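Cytochrome P450 (CYP102L1) (Mycobacterium phage Adler, PDB 6N6Q) is a virus-encoded haem-containing cytochrome P450 that probably activates molecular oxygen at its haem iron to oxidise an organic substrate. Local coordinates at residues I150-E155 with A286-L291; E135-W140 with L437-L442; H110-P115 with D261-N266; K230-R235 with I250-A255. All coordinates share one frame; numbering follows the deposited sequence.

Contact 1 (I150-E155 with A286-L291)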
loop_
_atom_site.group_PDB
_atom_site.type_symbol
_atom_site.label_atom_id
_atom_site.label_comp_id
_atom_site.label_asym_id
_atom_site.label_seq_id
_atom_site.Cartn_x
_atom_site.Cartn_y
_atom_site.Cartn_z
ATOM N N ILE A 150 -16.664 -14.642 -4.448
ATOM C CA ILE A 150 -15.826 -14.098 -3.389
ATOM C C ILE A 150 -15.586 -12.622 -3.660
ATOM O O ILE A 150 -15.136 -12.249 -4.750
ATOM C CB ILE A 150 -14.493 -14.861 -3.290
ATOM C CG1 ILE A 150 -14.733 -16.289 -2.799
ATOM C CG2 ILE A 150 -13.515 -14.124 -2.392
ATOM C CD1 ILE A 150 -13.473 -17.116 -2.687
ATOM N N ASP A 151 -15.891 -11.782 -2.673
ATOM C CA ASP A 151 -15.506 -10.376 -2.737
ATOM C C ASP A 151 -14.001 -10.278 -2.524
ATOM O O ASP A 151 -13.511 -10.456 -1.404
ATOM C CB ASP A 151 -16.275 -9.566 -1.699
ATOM C CG ASP A 151 -16.049 -8.073 -1.843
ATOM O OD1 ASP A 151 -15.605 -7.434 -0.866
ATOM O OD2 ASP A 151 -16.299 -7.541 -2.946
ATOM N N ILE A 152 -13.267 -10.008 -3.599
ATOM C CA ILE A 152 -11.811 -10.141 -3.617
ATOM C C ILE A 152 -11.118 -9.063 -2.784
ATOM O O ILE A 152 -10.239 -9.407 -1.980
ATOM C CB ILE A 152 -11.284 -10.155 -5.064
ATOM C CG1 ILE A 152 -11.884 -11.335 -5.828
ATOM C CG2 ILE A 152 -9.765 -10.236 -5.086
ATOM C CD1 ILE A 152 -11.539 -12.683 -5.231
ATOM N N PRO A 153 -11.444 -7.768 -2.926
ATOM C CA PRO A 153 -10.725 -6.765 -2.116
ATOM C C PRO A 153 -10.877 -6.964 -0.616
ATOM O O PRO A 153 -9.903 -6.787 0.126
ATOM C CB PRO A 153 -11.343 -5.436 -2.577
ATOM C CG PRO A 153 -11.855 -5.714 -3.937
ATOM C CD PRO A 153 -12.367 -7.120 -3.876
ATOM N N ALA A 154 -12.071 -7.334 -0.145
ATOM C CA ALA A 154 -12.263 -7.519 1.291
ATOM C C ALA A 154 -11.489 -8.727 1.805
ATOM O O ALA A 154 -10.859 -8.659 2.867
ATOM C CB ALA A 154 -13.749 -7.659 1.614
ATOM N N GLU A 155 -11.529 -9.840 1.071
ATOM C CA GLU A 155 -10.801 -11.032 1.495
ATOM C C GLU A 155 -9.300 -10.779 1.518
ATOM O O GLU A 155 -8.614 -11.134 2.484
ATOM C CB GLU A 155 -11.136 -12.207 0.575
ATOM C CG GLU A 155 -12.539 -12.754 0.759
ATOM C CD GLU A 155 -12.644 -13.722 1.922
ATOM O OE1 GLU A 155 -11.622 -14.352 2.267
ATOM O OE2 GLU A 155 -13.750 -13.856 2.489
ATOM N N ALA A 286 -3.451 -4.172 -4.471
ATOM C CA ALA A 286 -2.558 -4.590 -5.546
ATOM C C ALA A 286 -2.787 -6.053 -5.910
ATOM O O ALA A 286 -2.822 -6.408 -7.094
ATOM C CB ALA A 286 -1.102 -4.358 -5.145
ATOM N N ILE A 287 -2.950 -6.913 -4.901
ATOM C CA ILE A 287 -3.270 -8.315 -5.157
ATOM C C ILE A 287 -4.614 -8.433 -5.863
ATOM O O ILE A 287 -4.776 -9.227 -6.797
ATOM C CB ILE A 287 -3.251 -9.116 -3.839
ATOM C CG1 ILE A 287 -1.833 -9.188 -3.274
ATOM C CG2 ILE A 287 -3.813 -10.512 -4.047
ATOM C CD1 ILE A 287 -1.772 -9.683 -1.845
ATOM N N ALA A 288 -5.600 -7.640 -5.430
ATOM C CA ALA A 288 -6.918 -7.690 -6.054
ATOM C C ALA A 288 -6.855 -7.264 -7.517
ATOM O O ALA A 288 -7.553 -7.832 -8.366
ATOM C CB ALA A 288 -7.898 -6.811 -5.276
ATOM N N PHE A 289 -6.024 -6.268 -7.832
ATOM C CA PHE A 289 -5.835 -5.880 -9.226
ATOM C C PHE A 289 -5.174 -6.997 -10.023
ATOM O O PHE A 289 -5.594 -7.300 -11.146
ATOM C CB PHE A 289 -5.002 -4.599 -9.316
ATOM C CG PHE A 289 -5.805 -3.335 -9.199
ATOM C CD1 PHE A 289 -6.729 -2.994 -10.174
ATOM C CD2 PHE A 289 -5.615 -2.473 -8.131
ATOM C CE1 PHE A 289 -7.464 -1.825 -10.075
ATOM C CE2 PHE A 289 -6.346 -1.303 -8.026
ATOM C CZ PHE A 289 -7.272 -0.979 -8.999
ATOM N N ALA A 290 -4.134 -7.616 -9.459
ATOM C CA ALA A 290 -3.449 -8.695 -10.164
ATOM C C ALA A 290 -4.351 -9.906 -10.352
ATOM O O ALA A 290 -4.249 -10.597 -11.370
ATOM C CB ALA A 290 -2.175 -9.088 -9.416
ATOM N N LEU A 291 -5.237 -10.179 -9.393
ATOM C CA LEU A 291 -6.192 -11.268 -9.564
ATOM C C LEU A 291 -7.176 -10.966 -10.687
ATOM O O LEU A 291 -7.558 -11.867 -11.444
ATOM C CB LEU A 291 -6.933 -11.534 -8.254
ATOM C CG LEU A 291 -6.127 -12.275 -7.188
ATOM C CD1 LEU A 291 -6.948 -12.467 -5.922
ATOM C CD2 LEU A 291 -5.652 -13.610 -7.729
#

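Contact 2 (E135-W140 with L437-L442)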
loop_
_atom_site.group_PDB
_atom_site.type_symbol
_atom_site.label_atom_id
_atom_site.label_comp_id
_atom_site.label_asym_id
_atom_site.label_seq_id
_atom_site.Cartn_x
_atom_site.Cartn_y
_atom_site.Cartn_z
ATOM N N GLU A 135 -3.588 -20.452 5.498
ATOM C CA GLU A 135 -4.870 -20.321 6.180
ATOM C C GLU A 135 -5.944 -19.753 5.260
ATOM O O GLU A 135 -7.113 -20.145 5.356
ATOM C CB GLU A 135 -4.704 -19.448 7.425
ATOM C CG GLU A 135 -5.958 -19.287 8.266
ATOM C CD GLU A 135 -5.684 -18.583 9.579
ATOM O OE1 GLU A 135 -4.652 -18.891 10.210
ATOM O OE2 GLU A 135 -6.489 -17.714 9.974
ATOM N N LEU A 136 -5.574 -18.839 4.358
ATOM C CA LEU A 136 -6.557 -18.292 3.427
ATOM C C LEU A 136 -6.933 -19.310 2.359
ATOM O O LEU A 136 -8.116 -19.468 2.035
ATOM C CB LEU A 136 -6.027 -17.017 2.775
ATOM C CG LEU A 136 -7.019 -16.387 1.792
ATOM C CD1 LEU A 136 -8.196 -15.780 2.543
ATOM C CD2 LEU A 136 -6.351 -15.356 0.899
ATOM N N ILE A 137 -5.938 -20.002 1.796
ATOM C CA ILE A 137 -6.211 -21.014 0.778
ATOM C C ILE A 137 -7.131 -22.093 1.332
ATOM O O ILE A 137 -8.045 -22.564 0.643
ATOM C CB ILE A 137 -4.891 -21.609 0.252
ATOM C CG1 ILE A 137 -4.035 -20.520 -0.398
ATOM C CG2 ILE A 137 -5.163 -22.736 -0.728
ATOM C CD1 ILE A 137 -4.701 -19.840 -1.569
ATOM N N ASP A 138 -6.910 -22.495 2.586
ATOM C CA ASP A 138 -7.778 -23.487 3.210
ATOM C C ASP A 138 -9.212 -22.984 3.307
ATOM O O ASP A 138 -10.161 -23.735 3.053
ATOM C CB ASP A 138 -7.244 -23.855 4.593
ATOM C CG ASP A 138 -5.933 -24.618 4.528
ATOM O OD1 ASP A 138 -5.516 -24.994 3.412
ATOM O OD2 ASP A 138 -5.320 -24.838 5.594
ATOM N N ALA A 139 -9.390 -21.713 3.673
ATOM C CA ALA A 139 -10.733 -21.146 3.727
ATOM C C ALA A 139 -11.345 -21.046 2.336
ATOM O O ALA A 139 -12.544 -21.295 2.158
ATOM C CB ALA A 139 -10.700 -19.775 4.399
ATOM N N TRP A 140 -10.537 -20.693 1.332
ATOM C CA TRP A 140 -11.045 -20.588 -0.030
ATOM C C TRP A 140 -11.335 -21.947 -0.652
ATOM O O TRP A 140 -12.034 -22.009 -1.669
ATOM C CB TRP A 140 -10.059 -19.806 -0.901
ATOM C CG TRP A 140 -10.170 -18.319 -0.725
ATOM C CD1 TRP A 140 -10.890 -17.660 0.229
ATOM C CD2 TRP A 140 -9.552 -17.306 -1.531
ATOM N NE1 TRP A 140 -10.756 -16.302 0.071
ATOM C CE2 TRP A 140 -9.940 -16.059 -1.002
ATOM C CE3 TRP A 140 -8.707 -17.334 -2.644
ATOM C CZ2 TRP A 140 -9.514 -14.850 -1.551
ATOM C CZ3 TRP A 140 -8.287 -16.134 -3.190
ATOM C CH2 TRP A 140 -8.689 -14.909 -2.640
ATOM N N LEU A 437 -2.770 -19.097 -7.773
ATOM C CA LEU A 437 -2.669 -19.665 -9.114
ATOM C C LEU A 437 -2.347 -21.153 -9.079
ATOM O O LEU A 437 -2.759 -21.898 -9.975
ATOM C CB LEU A 437 -1.606 -18.924 -9.921
ATOM C CG LEU A 437 -1.938 -17.498 -10.355
ATOM C CD1 LEU A 437 -0.769 -16.913 -11.118
ATOM C CD2 LEU A 437 -3.199 -17.489 -11.202
ATOM N N HIS A 438 -1.608 -21.600 -8.064
ATOM C CA HIS A 438 -1.250 -23.007 -7.950
ATOM C C HIS A 438 -2.429 -23.865 -7.504
ATOM O O HIS A 438 -2.561 -25.009 -7.954
ATOM C CB HIS A 438 -0.082 -23.162 -6.973
ATOM C CG HIS A 438 0.429 -24.562 -6.851
ATOM N ND1 HIS A 438 -0.168 -25.504 -6.040
ATOM C CD2 HIS A 438 1.490 -25.177 -7.425
ATOM C CE1 HIS A 438 0.499 -26.641 -6.128
ATOM N NE2 HIS A 438 1.509 -26.469 -6.961
ATOM N N GLN A 439 -3.295 -23.331 -6.643
ATOM C CA GLN A 439 -4.382 -24.094 -6.046
ATOM C C GLN A 439 -5.720 -23.910 -6.746
ATOM O O GLN A 439 -6.518 -24.854 -6.781
ATOM C CB GLN A 439 -4.544 -23.711 -4.570
ATOM C CG GLN A 439 -3.318 -23.982 -3.726
ATOM C CD GLN A 439 -2.976 -25.456 -3.664
ATOM O OE1 GLN A 439 -1.889 -25.870 -4.064
ATOM N NE2 GLN A 439 -3.907 -26.257 -3.158
ATOM N N PHE A 440 -5.995 -22.728 -7.289
ATOM C CA PHE A 440 -7.299 -22.427 -7.860
ATOM C C PHE A 440 -7.150 -21.924 -9.288
ATOM O O PHE A 440 -6.073 -21.501 -9.716
ATOM C CB PHE A 440 -8.052 -21.373 -7.037
ATOM C CG PHE A 440 -8.153 -21.697 -5.577
ATOM C CD1 PHE A 440 -9.111 -22.583 -5.115
ATOM C CD2 PHE A 440 -7.296 -21.108 -4.663
ATOM C CE1 PHE A 440 -9.208 -22.880 -3.772
ATOM C CE2 PHE A 440 -7.389 -21.400 -3.318
ATOM C CZ PHE A 440 -8.346 -22.288 -2.872
ATOM N N GLU A 441 -8.258 -21.980 -10.021
ATOM C CA GLU A 441 -8.410 -21.265 -11.277
ATOM C C GLU A 441 -9.462 -20.178 -11.097
ATOM O O GLU A 441 -10.410 -20.331 -10.321
ATOM C CB GLU A 441 -8.792 -22.207 -12.424
ATOM C CG GLU A 441 -10.108 -22.938 -12.244
ATOM C CD GLU A 441 -10.313 -24.008 -13.298
ATOM O OE1 GLU A 441 -9.304 -24.570 -13.777
ATOM O OE2 GLU A 441 -11.479 -24.284 -13.654
ATOM N N LEU A 442 -9.279 -19.073 -11.811
ATOM C CA LEU A 442 -10.031 -17.849 -11.566
ATOM C C LEU A 442 -11.136 -17.705 -12.606
ATOM O O LEU A 442 -10.866 -17.710 -13.811
ATOM C CB LEU A 442 -9.099 -16.638 -11.599
ATOM C CG LEU A 442 -7.774 -16.779 -10.847
ATOM C CD1 LEU A 442 -6.856 -15.605 -11.149
ATOM C CD2 LEU A 442 -8.008 -16.898 -9.351
#

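Contact 3 (H110-P115 with D261-N266)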
loop_
_atom_site.group_PDB
_atom_site.type_symbol
_atom_site.label_atom_id
_atom_site.label_comp_id
_atom_site.label_asym_id
_atom_site.label_seq_id
_atom_site.Cartn_x
_atom_site.Cartn_y
_atom_site.Cartn_z
ATOM N N HIS A 110 13.040 5.674 11.745
ATOM C CA HIS A 110 13.554 5.246 10.448
ATOM C C HIS A 110 14.889 4.525 10.585
ATOM O O HIS A 110 15.127 3.520 9.907
ATOM C CB HIS A 110 13.688 6.444 9.509
ATOM C CG HIS A 110 14.245 6.097 8.165
ATOM N ND1 HIS A 110 13.550 5.342 7.244
ATOM C CD2 HIS A 110 15.434 6.394 7.588
ATOM C CE1 HIS A 110 14.284 5.193 6.156
ATOM N NE2 HIS A 110 15.433 5.821 6.339
ATOM N N GLU A 111 15.775 5.019 11.451
ATOM C CA GLU A 111 17.056 4.355 11.656
ATOM C C GLU A 111 16.959 3.158 12.593
ATOM O O GLU A 111 17.937 2.417 12.728
ATOM C CB GLU A 111 18.093 5.347 12.197
ATOM C CG GLU A 111 18.166 6.685 11.455
ATOM C CD GLU A 111 18.822 6.601 10.081
ATOM O OE1 GLU A 111 18.515 5.666 9.309
ATOM O OE2 GLU A 111 19.647 7.485 9.768
ATOM N N ILE A 112 15.813 2.951 13.235
ATOM C CA ILE A 112 15.607 1.814 14.122
ATOM C C ILE A 112 14.924 0.659 13.402
ATOM O O ILE A 112 15.275 -0.502 13.613
ATOM C CB ILE A 112 14.801 2.253 15.364
ATOM C CG1 ILE A 112 15.669 3.091 16.302
ATOM C CG2 ILE A 112 14.230 1.048 16.102
ATOM C CD1 ILE A 112 14.891 3.751 17.422
ATOM N N LEU A 113 13.960 0.963 12.536
ATOM C CA LEU A 113 13.154 -0.059 11.884
ATOM C C LEU A 113 13.682 -0.475 10.518
ATOM O O LEU A 113 13.173 -1.449 9.954
ATOM C CB LEU A 113 11.709 0.426 11.750
ATOM C CG LEU A 113 10.914 0.404 13.056
ATOM C CD1 LEU A 113 9.739 1.367 13.004
ATOM C CD2 LEU A 113 10.437 -1.013 13.347
ATOM N N THR A 114 14.678 0.225 9.974
ATOM C CA THR A 114 15.254 -0.196 8.697
ATOM C C THR A 114 15.801 -1.621 8.719
ATOM O O THR A 114 15.539 -2.359 7.753
ATOM C CB THR A 114 16.341 0.793 8.248
ATOM O OG1 THR A 114 16.944 1.410 9.392
ATOM C CG2 THR A 114 15.757 1.862 7.337
ATOM N N PRO A 115 16.539 -2.077 9.740
ATOM C CA PRO A 115 16.995 -3.477 9.726
ATOM C C PRO A 115 15.862 -4.484 9.791
ATOM O O PRO A 115 16.077 -5.655 9.452
ATOM C CB PRO A 115 17.896 -3.573 10.967
ATOM C CG PRO A 115 18.275 -2.166 11.280
ATOM C CD PRO A 115 17.083 -1.351 10.904
ATOM N N ASP A 261 18.422 7.024 22.387
ATOM C CA ASP A 261 17.144 6.703 23.003
ATOM C C ASP A 261 16.327 5.769 22.118
ATOM O O ASP A 261 16.486 5.738 20.895
ATOM C CB ASP A 261 16.329 7.967 23.290
ATOM C CG ASP A 261 16.787 8.684 24.543
ATOM O OD1 ASP A 261 16.934 9.925 24.500
ATOM O OD2 ASP A 261 17.011 8.001 25.566
ATOM N N LYS A 262 15.446 5.009 22.759
ATOM C CA LYS A 262 14.511 4.142 22.064
ATOM C C LYS A 262 13.209 4.888 21.787
ATOM O O LYS A 262 12.966 5.983 22.299
ATOM C CB LYS A 262 14.235 2.881 22.883
ATOM C CG LYS A 262 15.478 2.110 23.291
ATOM C CD LYS A 262 15.110 0.783 23.935
ATOM C CE LYS A 262 14.204 0.982 25.140
ATOM N NZ LYS A 262 13.748 -0.315 25.714
ATOM N N LEU A 263 12.365 4.280 20.960
ATOM C CA LEU A 263 11.045 4.836 20.704
ATOM C C LEU A 263 10.190 4.729 21.960
ATOM O O LEU A 263 10.103 3.661 22.573
ATOM C CB LEU A 263 10.376 4.109 19.539
ATOM C CG LEU A 263 11.090 4.197 18.191
ATOM C CD1 LEU A 263 10.332 3.416 17.129
ATOM C CD2 LEU A 263 11.261 5.650 17.774
ATOM N N ASP A 264 9.570 5.839 22.352
ATOM C CA ASP A 264 8.713 5.827 23.525
ATOM C C ASP A 264 7.458 4.999 23.251
ATOM O O ASP A 264 7.171 4.603 22.117
ATOM C CB ASP A 264 8.350 7.254 23.941
ATOM C CG ASP A 264 7.492 7.966 22.910
ATOM O OD1 ASP A 264 6.264 7.733 22.892
ATOM O OD2 ASP A 264 8.045 8.761 22.120
ATOM N N ASN A 265 6.698 4.743 24.319
ATOM C CA ASN A 265 5.555 3.840 24.217
ATOM C C ASN A 265 4.502 4.374 23.255
ATOM O O ASN A 265 3.940 3.615 22.456
ATOM C CB ASN A 265 4.948 3.607 25.599
ATOM C CG ASN A 265 3.818 2.598 25.575
ATOM O OD1 ASN A 265 4.053 1.390 25.520
ATOM N ND2 ASN A 265 2.583 3.088 25.622
ATOM N N ASN A 266 4.222 5.679 23.313
ATOM C CA ASN A 266 3.197 6.252 22.447
ATOM C C ASN A 266 3.584 6.135 20.978
ATOM O O ASN A 266 2.730 5.882 20.121
ATOM C CB ASN A 266 2.949 7.714 22.823
ATOM C CG ASN A 266 1.793 8.325 22.054
ATOM O OD1 ASN A 266 0.629 8.119 22.396
ATOM N ND2 ASN A 266 2.109 9.083 21.010
#

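Contact 4 (K230-R235 with I250-A255)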
loop_
_atom_site.group_PDB
_atom_site.type_symbol
_atom_site.label_atom_id
_atom_site.label_comp_id
_atom_site.label_asym_id
_atom_site.label_seq_id
_atom_site.Cartn_x
_atom_site.Cartn_y
_atom_site.Cartn_z
ATOM N N LYS A 230 -1.585 -2.949 25.220
ATOM C CA LYS A 230 -1.594 -4.318 25.724
ATOM C C LYS A 230 -0.660 -5.208 24.913
ATOM O O LYS A 230 0.017 -6.078 25.471
ATOM C CB LYS A 230 -3.020 -4.874 25.714
ATOM C CG LYS A 230 -3.169 -6.199 26.448
ATOM C CD LYS A 230 -4.630 -6.527 26.723
ATOM C CE LYS A 230 -4.763 -7.772 27.591
ATOM N NZ LYS A 230 -6.177 -8.039 27.981
ATOM N N ILE A 231 -0.604 -4.999 23.596
ATOM C CA ILE A 231 0.333 -5.749 22.764
ATOM C C ILE A 231 1.769 -5.415 23.150
ATOM O O ILE A 231 2.652 -6.282 23.137
ATOM C CB ILE A 231 0.059 -5.470 21.274
ATOM C CG1 ILE A 231 -1.355 -5.922 20.904
ATOM C CG2 ILE A 231 1.089 -6.161 20.394
ATOM C CD1 ILE A 231 -1.734 -5.645 19.467
ATOM N N ILE A 232 2.022 -4.158 23.518
ATOM C CA ILE A 232 3.363 -3.758 23.932
ATOM C C ILE A 232 3.698 -4.339 25.301
ATOM O O ILE A 232 4.802 -4.854 25.516
ATOM C CB ILE A 232 3.485 -2.223 23.922
ATOM C CG1 ILE A 232 3.346 -1.687 22.495
ATOM C CG2 ILE A 232 4.807 -1.785 24.533
ATOM C CD1 ILE A 232 3.133 -0.192 22.422
ATOM N N ASP A 233 2.753 -4.278 26.244
ATOM C CA ASP A 233 3.027 -4.731 27.605
ATOM C C ASP A 233 3.236 -6.239 27.668
ATOM O O ASP A 233 4.134 -6.716 28.372
ATOM C CB ASP A 233 1.893 -4.311 28.540
ATOM C CG ASP A 233 1.933 -2.835 28.879
ATOM O OD1 ASP A 233 3.049 -2.285 29.007
ATOM O OD2 ASP A 233 0.852 -2.223 29.017
ATOM N N VAL A 234 2.414 -7.006 26.947
ATOM C CA VAL A 234 2.538 -8.462 26.971
ATOM C C VAL A 234 3.903 -8.892 26.444
ATOM O O VAL A 234 4.548 -9.784 27.006
ATOM C CB VAL A 234 1.390 -9.110 26.175
ATOM C CG1 VAL A 234 1.647 -10.594 25.974
ATOM C CG2 VAL A 234 0.065 -8.898 26.889
ATOM N N ARG A 235 4.370 -8.257 25.366
ATOM C CA ARG A 235 5.672 -8.608 24.811
ATOM C C ARG A 235 6.802 -8.218 25.756
ATOM O O ARG A 235 7.811 -8.926 25.850
ATOM C CB ARG A 235 5.862 -7.939 23.451
ATOM C CG ARG A 235 7.216 -8.207 22.820
ATOM C CD ARG A 235 7.369 -9.676 22.470
ATOM N NE ARG A 235 6.387 -10.088 21.472
ATOM C CZ ARG A 235 6.586 -10.015 20.162
ATOM N NH1 ARG A 235 7.734 -9.551 19.689
ATOM N NH2 ARG A 235 5.637 -10.406 19.323
ATOM N N ILE A 250 12.330 -5.208 17.993
ATOM C CA ILE A 250 13.340 -4.196 17.700
ATOM C C ILE A 250 12.908 -2.833 18.230
ATOM O O ILE A 250 13.739 -2.048 18.703
ATOM C CB ILE A 250 13.637 -4.160 16.190
ATOM C CG1 ILE A 250 14.224 -5.498 15.738
ATOM C CG2 ILE A 250 14.598 -3.029 15.855
ATOM C CD1 ILE A 250 14.616 -5.536 14.272
ATOM N N MET A 251 11.607 -2.531 18.172
ATOM C CA MET A 251 11.132 -1.261 18.710
ATOM C C MET A 251 11.279 -1.202 20.226
ATOM O O MET A 251 11.425 -0.112 20.792
ATOM C CB MET A 251 9.677 -1.019 18.304
ATOM C CG MET A 251 9.515 -0.564 16.859
ATOM S SD MET A 251 7.826 -0.093 16.428
ATOM C CE MET A 251 6.959 -1.635 16.703
ATOM N N LEU A 252 11.251 -2.353 20.895
ATOM C CA LEU A 252 11.446 -2.418 22.336
ATOM C C LEU A 252 12.900 -2.637 22.731
ATOM O O LEU A 252 13.211 -2.601 23.926
ATOM C CB LEU A 252 10.587 -3.536 22.937
ATOM C CG LEU A 252 9.070 -3.352 22.903
ATOM C CD1 LEU A 252 8.368 -4.662 23.218
ATOM C CD2 LEU A 252 8.642 -2.270 23.883
ATOM N N THR A 253 13.793 -2.855 21.766
ATOM C CA THR A 253 15.184 -3.185 22.049
ATOM C C THR A 253 16.163 -2.158 21.499
ATOM O O THR A 253 17.018 -1.665 22.243
ATOM C CB THR A 253 15.518 -4.575 21.478
ATOM O OG1 THR A 253 14.717 -5.570 22.128
ATOM C CG2 THR A 253 16.993 -4.900 21.678
ATOM N N ALA A 254 16.061 -1.819 20.216
ATOM C CA ALA A 254 17.076 -1.004 19.561
ATOM C C ALA A 254 16.876 0.475 19.865
ATOM O O ALA A 254 15.775 1.012 19.705
ATOM C CB ALA A 254 17.049 -1.239 18.051
ATOM N N ALA A 255 17.947 1.132 20.297
ATOM C CA ALA A 255 17.964 2.572 20.498
ATOM C C ALA A 255 18.551 3.257 19.270
ATOM O O ALA A 255 19.345 2.671 18.530
ATOM C CB ALA A 255 18.773 2.947 21.742
#

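Contact 1 (I150-E155 with A286-L291)
Pro153 and Ala288 bring the two backbones to 5.6 Å between their CA atoms, at the point where the first turn of helix 152-169 meets helix 265-296. So close a spacing is possible because one partner ends in a single methyl and the other in a compact ring: Pro153 CG lies 4.3 Å from Ala288 CB, and Pro153 CA approaches the same methyl at 4.2 Å. Ile152 does most of the remaining work with one branch. Its CG2 points opposite the backbone N and reaches two residues one turn apart on helix 265-296, touching Ala288 CB at 3.9 Å and Leu291 CD1 at 3.7 Å. The leucine reaches it through an extended outer torsion (chi2 179°) that carries CD1 outward, and the two branched side chains run at a slant to one another. In cytochrome P450 nomenclature these are the start of helix E and the later half of helix I, two members of the four-helix bundle that helices D and L complete; Leu291 also packs on Leu433 and Ile436 of helix L. Leu463 fills in between the segments, touching Ile152, Pro153 and Ala288. Asp151 occupies the N-cap position of helix 152-169, which is opened by the backbone bond from Glu155 N to Asp151 O (3.2 Å). Proline suits such a first turn, where its missing N-H costs no helical bond. Just upstream, Ile150 pairs through its backbone with Leu465, tying the helix start to a small antiparallel sheet. The side chain of Ala288 is about 11 Å from the haem.

Contact 2 (E135-W140 with L437-L442)
Phe440 pushes its ring against one side of helix 119-145, and the close packing gathers round the ring's outer atoms. Phe440 CE2 meets two branches of Ile137, with CD1 at 3.6 Å and CG2 at 3.7 Å, while Phe440 CZ sits 3.6 Å from Trp140 CB. The rim of the ring also faces the helix backbone: Ile137 O lies in the ring plane, 3.5 Å from Phe440 CZ, so that C-H edges rather than the face turn to the carbonyl. Phe440 is the first residue to leave helical geometry after helix 422-439, and its chi1 of -52° sends the ring across to the other helix. The pair belongs to the P450 bundle, joining helix D to the end of helix L just as the chain passes into a strand of the small sheet beside it, where Leu467 touches both Phe440 and Trp140. Toward solvent the contact thins to the aliphatic root of Gln439, whose CG lies 3.7 Å from Ile137 CG2, the two side chains crossing nearly at right angles. Beyond it the glutamine bends back to its own helix, accepting a 2.6 Å hydrogen bond at OE1 from His438 ND1. His438 NE2 pairs with the carbonyl of Trp312. On the helix D side, Leu136 CG lies over one face of the Trp140 ring, 4.0 Å above its plane and toward the rim.

Contact 3 (H110-P115 with D261-N266)
A small apolar contact joins Ile112, near the end of helix 104-113, to Leu263 in the loop that leads into helix 265-296, with no hydrogen bond between the segments. The backbones stay well apart, 8.3 Å between the CA atoms of Ile112 and Lys262, and side chains span the gap. Ile112 supplies its longer branch: stretched out by a chi2 of 170°, it brings CD1 to 3.9 Å from Leu263 CG and 4.1 Å from Leu263 CD2. The two side chains pass alongside each other, pointing in opposite directions. In the P450 fold this joins helix C to the entry of helix I, and the short helix H closes the group, with Ile250 packing on Ile112 and Met251 on Leu263. The side chain of Leu263 is about 11 Å from the haem. Polar groups secure the two ends separately. On the loop, Asp264 is the N-cap of helix 265-296, its OD1 bonded to the backbone N of Asn267, while Lys262 O accepts from Lys108 of helix C. On the helix side, Thr114 OG1 donates to His110 O at 2.8 Å in the plane of that carbonyl, reinforcing the weak backbone bond from Thr114 N (3.3 Å) to the same oxygen. This turns the threonine methyl CG2 over one face of the His110 ring, 3.8 Å above its plane, toward the rim; the ring also stacks with Trp106.

Contact 4 (K230-R235 with I250-A255)
Arg235 NH1 is held by two carboxylates, forming salt bridges to Asp246 OD1 and Asp249 OD1 near the start of the short helix that carries Leu252. The arginine reaches them by folding: CG leaves opposite the backbone N (chi1 178°), then chi2 and chi3 both turn by about 60°. Paired with two acids, the guanidinium charge is probably well compensated, and the two salt bridges help to set its orientation. The aliphatic root of the same side chain faces Leu252, whose CD1 lies 3.7 Å from Arg235 CG and 4.1 Å from Arg235 CB. The other leucine methyl, CD2, meets Ile232 CG2 at 3.9 Å, so the fork of Leu252 spans residues one turn apart, crossing both at a slant. Nearby, Ile250 O accepts from Ala254 N (2.8 Å) and from Thr253 N (3.2 Å), two backbone bonds on one carbonyl. Ile232 and Met251 both continue onto Ile268 of helix 265-296. Apolar contacts flanked by an arginine and its two aspartates pack the last turns of helix G on the short helix H, which follows it in the chain of the cytochrome P450 fold.

How the contacts relate
Contacts 1 and 3 both use helix 265-296, near opposite ends and on opposite sides of the chain's centre, their own centres about 33 Å apart. All four contacts are buried. Contact 1 lies deepest and is wholly apolar; contact 2 is its neighbour in the helix bundle, joined through Trp140 NE1 and Glu155 OE1 at 3.1 Å and through the small sheet that both reach. Contacts 3 and 4, like contact 2 farther from the centre, form the second cluster, where Lys262 NZ bonds to Leu252 O at 3.0 Å and helix 247-253, a partner in contact 4, also packs against Ile112 and Leu263. Here aliphatic tips lie close to charged or capping groups, whereas aromatic packing distinguishes contact 2.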